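Local atomic coordinates of cysteine synthase 3 (Entamoeba histolytica, PDB entry 6KR5), a protein that probably catalyses the last step of cysteine synthesis, replacing the acetate of O-acetylserine with sulfide by means of pyridoxal-5'-phosphate. Residues Gln68-Asp72 with Gly73-Pro77; Gln328-Leu331 with Asp332-Leu336. All blocks are in the same frame, centred on the assembly; numbering follows the deposited sequence.

Both contacts are local, each formed within one unbroken run of chain where a helix reaches its C-terminal end. Contact 1 comes first in the sequence and closes helix 58-72 on the way to strand 80-84, a member of the parallel four-stranded sheet. Contact 2 follows much later, in helix 327-335 close to the C-terminus, which packs on helices 259-273 and 279-292. Their centres lie about 50 Å apart on opposite sides of the chain's centre, with about 39 Å between nearest atoms, so neither touches the other. They are thus independent helix ends of a pyridoxal-phosphate enzyme, and neither segment pair is touched by the other subunit of the dimer.

Contact 1 of 2, residues Gln68-Asp72 with Gly73-Pro77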
# COMPACT_ATOMS: atom_id res chain seq x y z
N GLN B 68 -19.54 -6.26 12.81
CA GLN B 68 -20.91 -6.06 13.26
C GLN B 68 -21.66 -7.38 13.34
O GLN B 68 -22.47 -7.59 14.25
CB GLN B 68 -21.64 -5.09 12.34
CG GLN B 68 -22.96 -4.59 12.95
CD GLN B 68 -22.72 -3.73 14.18
OE1 GLN B 68 -21.93 -2.79 14.14
NE2 GLN B 68 -23.41 -4.05 15.27
N ALA B 69 -21.40 -8.29 12.39
CA ALA B 69 -22.09 -9.59 12.43
C ALA B 69 -21.70 -10.37 13.67
O ALA B 69 -22.55 -11.03 14.28
CB ALA B 69 -21.78 -10.40 11.17
N ILE B 70 -20.43 -10.30 14.08
CA ILE B 70 -20.03 -10.96 15.31
C ILE B 70 -20.72 -10.33 16.51
O ILE B 70 -21.27 -11.03 17.37
CB ILE B 70 -18.50 -10.93 15.47
CG1 ILE B 70 -17.85 -11.81 14.41
CG2 ILE B 70 -18.11 -11.41 16.85
CD1 ILE B 70 -16.35 -11.63 14.27
N LYS B 71 -20.72 -9.00 16.57
CA LYS B 71 -21.33 -8.31 17.70
C LYS B 71 -22.83 -8.60 17.80
O LYS B 71 -23.37 -8.73 18.91
CB LYS B 71 -21.09 -6.80 17.59
CG LYS B 71 -19.64 -6.40 17.84
CD LYS B 71 -19.49 -4.89 18.06
CE LYS B 71 -19.81 -4.11 16.80
NZ LYS B 71 -19.40 -2.68 16.94
N ASP B 72 -23.51 -8.71 16.65
CA ASP B 72 -24.95 -8.96 16.60
C ASP B 72 -25.31 -10.42 16.81
O ASP B 72 -26.50 -10.73 16.98
CB ASP B 72 -25.52 -8.52 15.25
CG ASP B 72 -25.47 -7.02 15.05
OD1 ASP B 72 -25.07 -6.29 15.97
OD2 ASP B 72 -25.85 -6.59 13.94
N GLY B 73 -24.33 -11.32 16.79
CA GLY B 73 -24.63 -12.74 16.84
C GLY B 73 -25.03 -13.35 15.52
O GLY B 73 -25.42 -14.53 15.49
N ARG B 74 -24.95 -12.60 14.42
CA ARG B 74 -25.25 -13.18 13.12
C ARG B 74 -24.13 -14.05 12.60
O ARG B 74 -24.37 -14.91 11.74
CB ARG B 74 -25.56 -12.07 12.11
CG ARG B 74 -26.96 -11.50 12.29
CD ARG B 74 -27.22 -10.36 11.32
NE ARG B 74 -26.52 -9.14 11.70
CZ ARG B 74 -25.63 -8.52 10.94
NH1 ARG B 74 -25.33 -8.98 9.74
NH2 ARG B 74 -25.04 -7.43 11.38
N LEU B 75 -22.91 -13.83 13.10
CA LEU B 75 -21.77 -14.69 12.85
C LEU B 75 -21.33 -15.25 14.19
O LEU B 75 -21.05 -14.49 15.12
CB LEU B 75 -20.64 -13.89 12.18
CG LEU B 75 -19.41 -14.64 11.65
CD1 LEU B 75 -19.79 -15.76 10.70
CD2 LEU B 75 -18.46 -13.65 10.97
N LYS B 76 -21.31 -16.58 14.30
CA LYS B 76 -21.01 -17.29 15.53
C LYS B 76 -19.96 -18.36 15.25
O LYS B 76 -19.86 -18.85 14.12
CB LYS B 76 -22.27 -17.95 16.12
CG LYS B 76 -23.11 -17.02 16.98
CD LYS B 76 -24.52 -17.55 17.21
CE LYS B 76 -25.27 -17.74 15.89
NZ LYS B 76 -26.73 -17.50 16.06
N PRO B 77 -19.18 -18.75 16.26
CA PRO B 77 -18.18 -19.81 16.06
C PRO B 77 -18.80 -21.05 15.43
O PRO B 77 -19.92 -21.45 15.76
CB PRO B 77 -17.67 -20.08 17.47
CG PRO B 77 -17.84 -18.77 18.17
CD PRO B 77 -19.09 -18.15 17.60
O HOH W 1 -21.17 -13.86 17.58
O HOH W 2 -28.59 -8.28 13.61
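R74 reaches back to D72 within the Schellman motif that ends helix 58-72, where the chain turns toward strand 80-84. G73 makes the turn: its positive phi of 82° would jam a CB against the preceding carbonyl oxygen, which is why glycine suits the place. A69 O and I70 O, near the end of the helix, are met by donors of the turn. L75 N bonds to A69 O at 3.1 Å, with R74 N adding a weak bond to the same oxygen. G73 N donates to I70 O from above its carbonyl plane, and a water donates to both I70 O and L75 O.

The side chains add a polar chain outside this cap. D72 divides its carboxylate between neighbours: OD1 accepts from Q68 NE2 at 2.9 Å, on its syn side, while OD2 forms a salt bridge with R74 NH2 at 2.8 Å. That second bond is nearly straight (173°) and lies in the guanidinium plane, but it meets the carboxylate from above. A bend at chi3 (-74°) folds the R74 chain back toward the helix, where A69 CA lies over one guanidinium face and Q68 CG at the edge. A second salt bridge from NH2 to D164 helps fix the group, and a water accepts a hydrogen bond from R74 NE while donating one to D72 OD2.

A69, small and buried, brings its CB to 3.8 Å from L75 CB. F155 of strand 154-156 packs against A69, R74 and L75, and Y102 against I70 and L75; apolar L75 suits this buried position. L75 CD2 ends 3.9 Å from I70 CG1.

Contact 2 of 2, residues Gln328-Leu331 with Asp332-Leu336; sequences QQVL and DSLLL
S333 turns its hydroxyl back onto the carbonyl of V330, one turn earlier in helix 327-335, a side-chain-to-backbone bond in the last turns of an alpha-helix close to the C-terminus. Followed outward, the serine first sets S333 CB 3.5 Å from Q329 O, the acceptor of its own backbone N. OG then swings between the backbone N and the carbonyl carbon (chi1 84°), which places S333 OG 2.8 Å from V330 O, with the donor tilted 22° from the carbonyl plane. K264 of helix 259-273 also bonds to OG, so this small hydroxyl links the helix to its neighbour as well as to its own backbone. Serine is short enough to do both at an exposed site.

Near the end the backbone ladder grows uneven. D332 N meets Q328 O at 2.8 Å in a regular i to i+4 bond, whereas L334 N divides itself weakly between V330 O and L331 O. L335 N still reaches L331 O, and L336, the first residue to leave helical angles, gives its N to D332 O. The OD1 of D332 is hydrogen-bonded to NE2 of H35.

Leucine and valine suit the side facing the protein. V330 and L334 run side by side, V330 CG1 to L334 CD1 at 4.0 Å. L334 and L335 continue onto neighbouring helices, L334 onto M265 of helix 259-273 and both leucines onto L286 of helix 279-292. Within the turn itself, L335 CB lies 3.3 Å from L331 O.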
# COMPACT_ATOMS: atom_id res chain seq x y z
N GLN B 328 -0.11 19.87 -20.56
CA GLN B 328 -1.21 20.71 -21.01
C GLN B 328 -2.01 20.04 -22.12
O GLN B 328 -3.24 20.15 -22.16
CB GLN B 328 -0.70 22.08 -21.45
CG GLN B 328 -0.56 23.05 -20.28
CD GLN B 328 -1.79 23.06 -19.37
OE1 GLN B 328 -1.68 22.82 -18.16
NE2 GLN B 328 -2.95 23.35 -19.94
N GLN B 329 -1.34 19.31 -23.02
CA GLN B 329 -2.09 18.59 -24.04
C GLN B 329 -3.00 17.56 -23.41
O GLN B 329 -4.16 17.40 -23.83
CB GLN B 329 -1.14 17.92 -25.03
CG GLN B 329 -0.39 18.93 -25.90
CD GLN B 329 0.49 18.25 -26.93
OE1 GLN B 329 1.63 17.86 -26.63
NE2 GLN B 329 -0.02 18.13 -28.15
N VAL B 330 -2.50 16.83 -22.41
CA VAL B 330 -3.31 15.80 -21.77
C VAL B 330 -4.48 16.42 -21.02
O VAL B 330 -5.62 15.97 -21.14
CB VAL B 330 -2.44 14.93 -20.85
CG1 VAL B 330 -3.33 14.03 -20.00
CG2 VAL B 330 -1.50 14.08 -21.67
N LEU B 331 -4.22 17.47 -20.23
CA LEU B 331 -5.30 18.06 -19.46
C LEU B 331 -6.32 18.75 -20.36
O LEU B 331 -7.52 18.70 -20.10
CB LEU B 331 -4.76 19.05 -18.43
CG LEU B 331 -3.97 18.40 -17.29
CD1 LEU B 331 -3.54 19.48 -16.31
CD2 LEU B 331 -4.79 17.34 -16.58
N ASP B 332 -5.86 19.40 -21.44
CA ASP B 332 -6.80 19.96 -22.41
C ASP B 332 -7.70 18.88 -22.99
O ASP B 332 -8.91 19.09 -23.15
CB ASP B 332 -6.04 20.67 -23.54
CG ASP B 332 -5.66 22.10 -23.19
OD1 ASP B 332 -6.16 22.65 -22.19
OD2 ASP B 332 -4.84 22.68 -23.94
N SER B 333 -7.14 17.72 -23.32
CA SER B 333 -7.93 16.65 -23.92
C SER B 333 -8.99 16.12 -22.96
O SER B 333 -10.03 15.60 -23.40
CB SER B 333 -7.01 15.52 -24.39
OG SER B 333 -6.69 14.63 -23.32
N LEU B 334 -8.77 16.27 -21.67
CA LEU B 334 -9.67 15.75 -20.65
C LEU B 334 -10.65 16.79 -20.13
O LEU B 334 -11.79 16.43 -19.78
CB LEU B 334 -8.86 15.21 -19.47
CG LEU B 334 -8.09 13.92 -19.73
CD1 LEU B 334 -7.11 13.67 -18.61
CD2 LEU B 334 -9.06 12.77 -19.89
N LEU B 335 -10.26 18.06 -20.10
CA LEU B 335 -11.00 19.07 -19.35
C LEU B 335 -11.68 20.11 -20.22
O LEU B 335 -12.67 20.70 -19.77
CB LEU B 335 -10.08 19.78 -18.36
CG LEU B 335 -9.50 18.89 -17.25
CD1 LEU B 335 -8.58 19.67 -16.32
CD2 LEU B 335 -10.62 18.20 -16.47
N LEU B 336 -11.19 20.38 -21.42
CA LEU B 336 -11.85 21.35 -22.28
C LEU B 336 -13.23 20.85 -22.65
O LEU B 336 -13.38 19.71 -23.11
CB LEU B 336 -11.02 21.63 -23.53
CG LEU B 336 -9.74 22.42 -23.27
CD1 LEU B 336 -9.06 22.74 -24.59
CD2 LEU B 336 -10.02 23.68 -22.47